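PDB 2P3N: fructose-1,6-bisphosphatase/inositol-1-monophosphatase from Thermotoga maritima, which hydrolyses the phosphate esters of inositol 1-phosphate, fructose 1,6-bisphosphate and several other small substrates with the help of magnesium, working as a homotetramer. Local coordinates for residues Asn93-Leu98 / Gly109-Pro114; Pro58-Met63 / Gly72-Ile77; Leu116-Tyr121 / Ala128-Glu133. All coordinates share one frame; numbering follows the deposited sequence.

Contact 1 (Asn93-Leu98 / Gly109-Pro114)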
loop_
_atom_site.group_PDB
_atom_site.type_symbol
_atom_site.label_atom_id
_atom_site.label_comp_id
_atom_site.label_asym_id
_atom_site.label_seq_id
_atom_site.Cartn_x
_atom_site.Cartn_y
_atom_site.Cartn_z
ATOM N N ASN A 93 8.460 10.713 4.657
ATOM C CA ASN A 93 8.725 11.757 3.662
ATOM C C ASN A 93 10.142 11.838 3.109
ATOM O O ASN A 93 10.890 12.776 3.388
ATOM C CB ASN A 93 8.300 13.139 4.181
ATOM C CG ASN A 93 6.795 13.277 4.288
ATOM O OD1 ASN A 93 6.178 12.770 5.224
ATOM N ND2 ASN A 93 6.196 13.947 3.321
ATOM N N PHE A 94 10.501 10.839 2.320
ATOM C CA PHE A 94 11.797 10.818 1.669
ATOM C C PHE A 94 11.532 10.263 0.275
ATOM O O PHE A 94 10.527 9.580 0.058
ATOM C CB PHE A 94 12.799 9.961 2.456
ATOM C CG PHE A 94 12.480 8.503 2.476
ATOM C CD1 PHE A 94 12.991 7.654 1.497
ATOM C CD2 PHE A 94 11.686 7.969 3.479
ATOM C CE1 PHE A 94 12.717 6.292 1.520
ATOM C CE2 PHE A 94 11.403 6.594 3.510
ATOM C CZ PHE A 94 11.922 5.759 2.525
ATOM N N SER A 95 12.407 10.578 -0.675
ATOM C CA SER A 95 12.227 10.121 -2.040
ATOM C C SER A 95 13.534 9.986 -2.804
ATOM O O SER A 95 14.608 10.333 -2.303
ATOM C CB SER A 95 11.313 11.096 -2.779
ATOM O OG SER A 95 11.776 12.428 -2.645
ATOM N N ILE A 96 13.424 9.452 -4.018
ATOM C CA ILE A 96 14.560 9.282 -4.913
ATOM C C ILE A 96 14.240 10.178 -6.092
ATOM O O ILE A 96 13.130 10.157 -6.607
ATOM C CB ILE A 96 14.691 7.849 -5.450
ATOM C CG1 ILE A 96 14.656 6.832 -4.307
ATOM C CG2 ILE A 96 16.003 7.709 -6.192
ATOM C CD1 ILE A 96 14.815 5.381 -4.807
ATOM N N SER A 97 15.203 10.963 -6.535
ATOM C CA SER A 97 14.927 11.851 -7.644
ATOM C C SER A 97 15.871 11.634 -8.823
ATOM O O SER A 97 17.074 11.417 -8.647
ATOM C CB SER A 97 14.986 13.298 -7.160
ATOM O OG SER A 97 14.320 14.157 -8.063
ATOM N N LEU A 98 15.295 11.674 -10.025
ATOM C CA LEU A 98 16.042 11.497 -11.267
ATOM C C LEU A 98 15.550 12.445 -12.352
ATOM O O LEU A 98 14.425 12.312 -12.834
ATOM C CB LEU A 98 15.911 10.058 -11.791
ATOM C CG LEU A 98 16.777 9.763 -13.024
ATOM C CD1 LEU A 98 18.256 9.928 -12.650
ATOM C CD2 LEU A 98 16.532 8.351 -13.525
ATOM N N GLY A 109 11.603 14.301 -15.529
ATOM C CA GLY A 109 11.765 14.320 -14.089
ATOM C C GLY A 109 10.920 13.248 -13.426
ATOM O O GLY A 109 9.799 12.976 -13.845
ATOM N N VAL A 110 11.459 12.610 -12.403
ATOM C CA VAL A 110 10.702 11.599 -11.690
ATOM C C VAL A 110 11.105 11.617 -10.223
ATOM O O VAL A 110 12.291 11.707 -9.895
ATOM C CB VAL A 110 10.895 10.190 -12.314
ATOM C CG1 VAL A 110 12.331 9.985 -12.698
ATOM C CG2 VAL A 110 10.450 9.119 -11.334
ATOM N N VAL A 111 10.103 11.593 -9.348
ATOM C CA VAL A 111 10.320 11.595 -7.899
ATOM C C VAL A 111 9.555 10.389 -7.357
ATOM O O VAL A 111 8.377 10.208 -7.659
ATOM C CB VAL A 111 9.769 12.897 -7.225
ATOM C CG1 VAL A 111 10.002 12.859 -5.721
ATOM C CG2 VAL A 111 10.443 14.111 -7.805
ATOM N N HIS A 112 10.223 9.554 -6.573
ATOM C CA HIS A 112 9.565 8.375 -6.025
ATOM C C HIS A 112 9.709 8.239 -4.509
ATOM O O HIS A 112 10.781 7.909 -4.008
ATOM C CB HIS A 112 10.084 7.104 -6.715
ATOM C CG HIS A 112 9.507 5.840 -6.156
ATOM N ND1 HIS A 112 8.161 5.554 -6.203
ATOM C CD2 HIS A 112 10.090 4.804 -5.506
ATOM C CE1 HIS A 112 7.939 4.397 -5.605
ATOM N NE2 HIS A 112 9.092 3.920 -5.175
ATOM N N ALA A 113 8.615 8.508 -3.794
ATOM C CA ALA A 113 8.586 8.395 -2.342
ATOM C C ALA A 113 8.196 6.953 -2.082
ATOM O O ALA A 113 7.030 6.578 -2.196
ATOM C CB ALA A 113 7.557 9.337 -1.759
ATOM N N PRO A 114 9.182 6.122 -1.724
ATOM C CA PRO A 114 9.014 4.688 -1.444
ATOM C C PRO A 114 7.994 4.299 -0.375
ATOM O O PRO A 114 7.099 3.498 -0.630
ATOM C CB PRO A 114 10.433 4.240 -1.072
ATOM C CG PRO A 114 11.332 5.283 -1.734
ATOM C CD PRO A 114 10.573 6.548 -1.477
#
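Ile96 and Leu98 pair with His112 and Val110 across the beta hairpin formed by strands 95-102 and 105-113, in the middle of the long mixed sheet of the inositol monophosphatase fold. Backbone bonds come first. Leu98 N gives to Val110 O at 3.0 Å in a nearly straight bond (165° at the hydrogen), and Val110 N returns to Leu98 O; His112 N to Ile96 O is equally short and lies in the carbonyl plane. Between these pairs sits the non-hydrogen-bonded pair Ser97 and Val111, where Val111 CA directs its hydrogen at Ile96 O.

Side-chain packing differs on the two faces. On the face of Ile96, Leu98 and Val110, CG1 of Val110 rests 3.7 Å from Leu98 CB, and helix 2-21 covers the layer through Leu11, Leu18 and Ser7. On the other face Val111 spreads its two methyls along the serines: CG1, anti to the backbone N (chi1 180°), lies 3.6 Å from Ser95 OG, and CG2 reaches toward Ser97 OG. Helices 177-185 and 199-211 close over this side.

Ser95 OG bonds Ser176 OG, and Ser97 lies beside the magnesium ligand Asp79. Next to the start of strand 95-102, Phe94 crosses Pro114 at a slant, its CE1 3.7 Å from Pro114 CG.

Contact 2 (Pro58-Met63 / Gly72-Ile77); sequences PDENIM and GDRLWI
With chi1 of -69°, Glu60 sets CG beside its own backbone N, and the chain then runs out extended so that the carboxylate reaches both Trp76 and Arg74. In Trp76, chi1 (-62°) sets the indole beside its backbone N and chi2 (76°) turns NE1 to the carboxylate. NE1 of Trp76 gives a hydrogen bond to Glu60 OE1 at 3.2 Å, approaching from above the carboxylate plane, while Glu60 OE2 makes a salt bridge with Arg74 NH2, near the guanidinium plane, whose hydrogen bond is weak (3.4 Å). The two charged planes are steeply turned against each other, and OE1 also takes a salt bridge from Arg3, the carboxylate's second.

Behind this polar end the strands 61-64 and 74-79 run parallel at the border of the sheet. Asn61 uses both backbone groups, N to Arg74 O and O to Trp76 N at 2.9 Å, and Met63 N continues to Trp76 O. On the face of Asn61, Leu75, Met63 and Ile77, Leu75 CD1 presses to 3.4 Å from Asn61 CB. Met63, bent along its chain, brings CE to 3.6 Å from Leu75 CD2 and equally near Ile77 CD1; helix 199-211 lies over this methyl cluster through Trp200. Ile62 and Trp76 face helix 40-56 instead.

The buried Glu60 carboxylate, gripped by an indole N-H and two arginines, would be expected to keep its negative charge.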
loop_
_atom_site.group_PDB
_atom_site.type_symbol
_atom_site.label_atom_id
_atom_site.label_comp_id
_atom_site.label_asym_id
_atom_site.label_seq_id
_atom_site.Cartn_x
_atom_site.Cartn_y
_atom_site.Cartn_z
ATOM N N PRO A 58 25.555 4.687 -21.919
ATOM C CA PRO A 58 27.013 4.633 -21.969
ATOM C C PRO A 58 27.785 5.945 -21.935
ATOM O O PRO A 58 28.542 6.192 -20.993
ATOM C CB PRO A 58 27.270 3.839 -23.240
ATOM C CG PRO A 58 26.197 2.845 -23.193
ATOM C CD PRO A 58 24.990 3.676 -22.833
ATOM N N ASP A 59 27.611 6.786 -22.945
ATOM C CA ASP A 59 28.368 8.030 -22.966
ATOM C C ASP A 59 27.566 9.275 -22.624
ATOM O O ASP A 59 27.550 10.251 -23.378
ATOM C CB ASP A 59 29.092 8.201 -24.322
ATOM C CG ASP A 59 28.163 8.029 -25.528
ATOM O OD1 ASP A 59 27.222 8.842 -25.678
ATOM O OD2 ASP A 59 28.379 7.083 -26.326
ATOM N N GLU A 60 26.897 9.236 -21.480
ATOM C CA GLU A 60 26.114 10.374 -21.027
ATOM C C GLU A 60 26.606 10.702 -19.629
ATOM O O GLU A 60 27.131 9.829 -18.939
ATOM C CB GLU A 60 24.624 10.032 -21.073
ATOM C CG GLU A 60 24.161 9.893 -22.522
ATOM C CD GLU A 60 22.696 9.546 -22.686
ATOM O OE1 GLU A 60 21.856 10.161 -21.993
ATOM O OE2 GLU A 60 22.389 8.672 -23.527
ATOM N N ASN A 61 26.468 11.953 -19.210
ATOM C CA ASN A 61 26.975 12.331 -17.899
ATOM C C ASN A 61 26.030 12.189 -16.727
ATOM O O ASN A 61 24.814 12.146 -16.892
ATOM C CB ASN A 61 27.534 13.750 -17.954
ATOM C CG ASN A 61 28.798 13.833 -18.785
ATOM O OD1 ASN A 61 28.750 13.831 -20.015
ATOM N ND2 ASN A 61 29.944 13.880 -18.112
ATOM N N ILE A 62 26.617 12.109 -15.537
ATOM C CA ILE A 62 25.866 11.953 -14.304
ATOM C C ILE A 62 26.298 12.971 -13.274
ATOM O O ILE A 62 27.480 13.257 -13.120
ATOM C CB ILE A 62 26.067 10.540 -13.686
ATOM C CG1 ILE A 62 25.258 9.501 -14.460
ATOM C CG2 ILE A 62 25.683 10.554 -12.215
ATOM C CD1 ILE A 62 25.213 8.149 -13.809
ATOM N N MET A 63 25.326 13.535 -12.580
ATOM C CA MET A 63 25.610 14.481 -11.524
ATOM C C MET A 63 24.768 13.932 -10.389
ATOM O O MET A 63 23.544 14.040 -10.403
ATOM C CB MET A 63 25.158 15.891 -11.891
ATOM C CG MET A 63 25.742 16.948 -10.975
ATOM S SD MET A 63 24.520 18.128 -10.406
ATOM C CE MET A 63 24.219 18.975 -11.931
ATOM N N GLY A 72 27.702 17.854 -18.894
ATOM C CA GLY A 72 27.415 17.363 -20.227
ATOM C C GLY A 72 26.135 17.956 -20.783
ATOM O O GLY A 72 25.332 18.537 -20.046
ATOM N N ASP A 73 25.948 17.819 -22.093
ATOM C CA ASP A 73 24.752 18.331 -22.748
ATOM C C ASP A 73 23.671 17.279 -22.614
ATOM O O ASP A 73 22.540 17.465 -23.043
ATOM C CB ASP A 73 25.038 18.661 -24.226
ATOM C CG ASP A 73 25.892 17.605 -24.919
ATOM O OD1 ASP A 73 26.340 17.870 -26.062
ATOM O OD2 ASP A 73 26.113 16.520 -24.331
ATOM N N ARG A 74 24.059 16.171 -21.996
ATOM C CA ARG A 74 23.185 15.039 -21.729
ATOM C C ARG A 74 23.581 14.594 -20.332
ATOM O O ARG A 74 24.442 13.731 -20.155
ATOM C CB ARG A 74 23.421 13.937 -22.770
ATOM C CG ARG A 74 22.924 14.366 -24.137
ATOM C CD ARG A 74 23.364 13.471 -25.285
ATOM N NE ARG A 74 22.682 12.184 -25.316
ATOM C CZ ARG A 74 22.247 11.593 -26.426
ATOM N NH1 ARG A 74 22.406 12.174 -27.610
ATOM N NH2 ARG A 74 21.668 10.400 -26.356
ATOM N N LEU A 75 22.950 15.220 -19.342
ATOM C CA LEU A 75 23.253 14.955 -17.943
ATOM C C LEU A 75 22.076 14.485 -17.080
ATOM O O LEU A 75 21.023 15.126 -17.040
ATOM C CB LEU A 75 23.848 16.220 -17.313
ATOM C CG LEU A 75 24.268 16.148 -15.843
ATOM C CD1 LEU A 75 25.695 15.622 -15.740
ATOM C CD2 LEU A 75 24.160 17.530 -15.210
ATOM N N TRP A 76 22.269 13.371 -16.375
ATOM C CA TRP A 76 21.248 12.833 -15.478
ATOM C C TRP A 76 21.563 13.307 -14.055
ATOM O O TRP A 76 22.648 13.047 -13.530
ATOM C CB TRP A 76 21.257 11.302 -15.491
ATOM C CG TRP A 76 20.958 10.650 -16.814
ATOM C CD1 TRP A 76 21.800 10.532 -17.887
ATOM C CD2 TRP A 76 19.755 9.952 -17.173
ATOM N NE1 TRP A 76 21.201 9.795 -18.885
ATOM C CE2 TRP A 76 19.946 9.428 -18.473
ATOM C CE3 TRP A 76 18.532 9.718 -16.519
ATOM C CZ2 TRP A 76 18.959 8.679 -19.133
ATOM C CZ3 TRP A 76 17.549 8.971 -17.183
ATOM C CH2 TRP A 76 17.773 8.462 -18.475
ATOM N N ILE A 77 20.629 14.005 -13.424
ATOM C CA ILE A 77 20.873 14.468 -12.064
ATOM C C ILE A 77 20.163 13.554 -11.072
ATOM O O ILE A 77 18.944 13.361 -11.121
ATOM C CB ILE A 77 20.436 15.923 -11.882
ATOM C CG1 ILE A 77 21.076 16.783 -12.983
ATOM C CG2 ILE A 77 20.873 16.411 -10.519
ATOM C CD1 ILE A 77 20.825 18.262 -12.841
#

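Contact 3 (Leu116-Tyr121 / Ala128-Glu133)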
loop_
_atom_site.group_PDB
_atom_site.type_symbol
_atom_site.label_atom_id
_atom_site.label_comp_id
_atom_site.label_asym_id
_atom_site.label_seq_id
_atom_site.Cartn_x
_atom_site.Cartn_y
_atom_site.Cartn_z
ATOM N N LEU A 116 5.599 5.833 0.675
ATOM C CA LEU A 116 4.267 6.324 0.393
ATOM C C LEU A 116 3.682 5.715 -0.861
ATOM O O LEU A 116 2.483 5.819 -1.091
ATOM C CB LEU A 116 4.286 7.851 0.236
ATOM C CG LEU A 116 4.798 8.737 1.377
ATOM C CD1 LEU A 116 4.653 10.197 0.970
ATOM C CD2 LEU A 116 4.011 8.467 2.655
ATOM N N ASN A 117 4.532 5.079 -1.661
ATOM C CA ASN A 117 4.116 4.498 -2.934
ATOM C C ASN A 117 3.572 5.591 -3.855
ATOM O O ASN A 117 2.557 5.427 -4.526
ATOM C CB ASN A 117 3.073 3.407 -2.721
ATOM C CG ASN A 117 3.700 2.084 -2.390
ATOM O OD1 ASN A 117 4.385 1.492 -3.220
ATOM N ND2 ASN A 117 3.489 1.615 -1.171
ATOM N N GLU A 118 4.269 6.716 -3.872
ATOM C CA GLU A 118 3.884 7.830 -4.710
ATOM C C GLU A 118 4.971 8.063 -5.729
ATOM O O GLU A 118 6.133 8.243 -5.375
ATOM C CB GLU A 118 3.708 9.081 -3.869
ATOM C CG GLU A 118 2.651 8.928 -2.800
ATOM C CD GLU A 118 2.424 10.203 -2.033
ATOM O OE1 GLU A 118 1.312 10.351 -1.477
ATOM O OE2 GLU A 118 3.354 11.047 -1.986
ATOM N N THR A 119 4.595 8.033 -7.000
ATOM C CA THR A 119 5.547 8.261 -8.066
ATOM C C THR A 119 5.017 9.393 -8.935
ATOM O O THR A 119 4.071 9.224 -9.704
ATOM C CB THR A 119 5.767 7.005 -8.949
ATOM O OG1 THR A 119 5.998 5.854 -8.122
ATOM C CG2 THR A 119 7.012 7.209 -9.834
ATOM N N LEU A 120 5.640 10.556 -8.782
ATOM C CA LEU A 120 5.279 11.739 -9.531
ATOM C C LEU A 120 6.329 11.922 -10.623
ATOM O O LEU A 120 7.522 11.820 -10.360
ATOM C CB LEU A 120 5.246 12.940 -8.584
ATOM C CG LEU A 120 4.274 12.688 -7.428
ATOM C CD1 LEU A 120 5.040 12.112 -6.258
ATOM C CD2 LEU A 120 3.585 13.974 -7.012
ATOM N N TYR A 121 5.890 12.164 -11.853
ATOM C CA TYR A 121 6.830 12.351 -12.953
ATOM C C TYR A 121 6.285 13.237 -14.054
ATOM O O TYR A 121 5.088 13.481 -14.143
ATOM C CB TYR A 121 7.223 11.004 -13.559
ATOM C CG TYR A 121 6.041 10.155 -13.934
ATOM C CD1 TYR A 121 5.372 9.397 -12.975
ATOM C CD2 TYR A 121 5.554 10.150 -15.236
ATOM C CE1 TYR A 121 4.240 8.655 -13.305
ATOM C CE2 TYR A 121 4.424 9.415 -15.579
ATOM C CZ TYR A 121 3.773 8.672 -14.609
ATOM O OH TYR A 121 2.653 7.962 -14.950
ATOM N N ALA A 128 2.193 16.429 -16.490
ATOM C CA ALA A 128 2.587 15.764 -15.260
ATOM C C ALA A 128 1.648 14.629 -14.828
ATOM O O ALA A 128 0.431 14.707 -15.004
ATOM C CB ALA A 128 2.702 16.799 -14.154
ATOM N N PHE A 129 2.228 13.576 -14.258
ATOM C CA PHE A 129 1.458 12.437 -13.788
ATOM C C PHE A 129 1.790 12.048 -12.353
ATOM O O PHE A 129 2.785 12.467 -11.782
ATOM C CB PHE A 129 1.698 11.197 -14.655
ATOM C CG PHE A 129 1.176 11.299 -16.069
ATOM C CD1 PHE A 129 1.768 12.155 -16.992
ATOM C CD2 PHE A 129 0.151 10.460 -16.501
ATOM C CE1 PHE A 129 1.352 12.164 -18.330
ATOM C CE2 PHE A 129 -0.268 10.464 -17.831
ATOM C CZ PHE A 129 0.338 11.318 -18.745
ATOM N N PHE A 130 0.933 11.195 -11.808
ATOM C CA PHE A 130 1.032 10.665 -10.451
ATOM C C PHE A 130 0.540 9.223 -10.622
ATOM O O PHE A 130 -0.637 9.003 -10.935
ATOM C CB PHE A 130 0.069 11.422 -9.536
ATOM C CG PHE A 130 0.328 11.236 -8.076
ATOM C CD1 PHE A 130 0.736 10.013 -7.570
ATOM C CD2 PHE A 130 0.152 12.298 -7.198
ATOM C CE1 PHE A 130 0.974 9.847 -6.211
ATOM C CE2 PHE A 130 0.388 12.141 -5.834
ATOM C CZ PHE A 130 0.802 10.910 -5.341
ATOM N N ASN A 131 1.437 8.255 -10.439
ATOM C CA ASN A 131 1.101 6.836 -10.575
ATOM C C ASN A 131 0.217 6.516 -11.778
ATOM O O ASN A 131 -0.633 5.620 -11.718
ATOM C CB ASN A 131 0.433 6.300 -9.305
ATOM C CG ASN A 131 1.378 6.254 -8.128
ATOM O OD1 ASN A 131 2.562 5.974 -8.280
ATOM N ND2 ASN A 131 0.857 6.515 -6.944
ATOM N N GLY A 132 0.411 7.256 -12.865
ATOM C CA GLY A 132 -0.347 6.993 -14.069
ATOM C C GLY A 132 -1.418 7.989 -14.429
ATOM O O GLY A 132 -1.776 8.116 -15.592
ATOM N N GLU A 133 -1.944 8.701 -13.445
ATOM C CA GLU A 133 -2.995 9.660 -13.739
ATOM C C GLU A 133 -2.495 11.102 -13.783
ATOM O O GLU A 133 -1.500 11.459 -13.141
ATOM C CB GLU A 133 -4.129 9.527 -12.720
ATOM C CG GLU A 133 -3.757 9.919 -11.308
ATOM C CD GLU A 133 -4.913 9.751 -10.354
ATOM O OE1 GLU A 133 -5.328 8.586 -10.141
ATOM O OE2 GLU A 133 -5.404 10.781 -9.830
#
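Tyr121 lays one face of its ring over Phe129 CB, the tightest packing of this beta hairpin, with CZ 3.3 Å from that carbon. Tyr121 chi1 of 52° puts CG between the backbone N and carbonyl carbon, folding the ring across toward the partner strand. The Phe129 ring lies almost parallel to it but slid aside, at 7° between planes and 5.5 Å between centroids, with little overlap. Beneath the rings the backbone is closely paired: Phe129 N to Tyr121 O is 2.9 Å and nearly straight, and Tyr121 N answers to Phe129 O from above the carbonyl plane.

The opposite face carries a second close fit. Leu120 CG stands 4.1 Å above the centre of the Phe130 ring, and Glu118 brings its CB and CG alongside the CE1 and CZ corner of the same ring. Glu118 sends its carboxylate on to Tyr183 and Arg188.

The loose side is the exposed Asn117, met mainly through its O, which takes a bond from Asn131 ND2 at 3.1 Å. The type I' turn from Phe130 to Glu133 is polar but covered: Asn131 OD1 accepts a weak bond from Thr119 N, Asn131 N gives a straight one to Thr119 O, and Arg12 of another subunit binds Asn131 O and Glu133 OE1.

Asn117 and Glu118 form a G1 beta bulge at the start of strand 118-123, both facing Ala113 of strand 105-113; Leu120 packs on helix 177-185, and Tyr121 on Leu4 and Ile8 of helix 2-21.

All three contacts belong to one mixed sheet: contact 2 at its outer parallel edge, contact 1 in the middle and contact 3 toward the far side. Contact 1 is wholly buried and touches both others: its Leu98 packs on Trp76 and Ile77 of contact 2, while Val111 N probably bonds Leu120 O and His112 ND1 probably bonds Thr119 OG1 of contact 3. Contact 2 is buried except at the sheet border, where Gly72 and Arg74 are exposed; contact 3 is partly exposed and partly at subunit interfaces. Mainly serines and aliphatic side chains line the centre, near the metal site; a carboxylate shared by arginines marks contact 2, and aromatic rings with an asparagine-bearing turn mark contact 3.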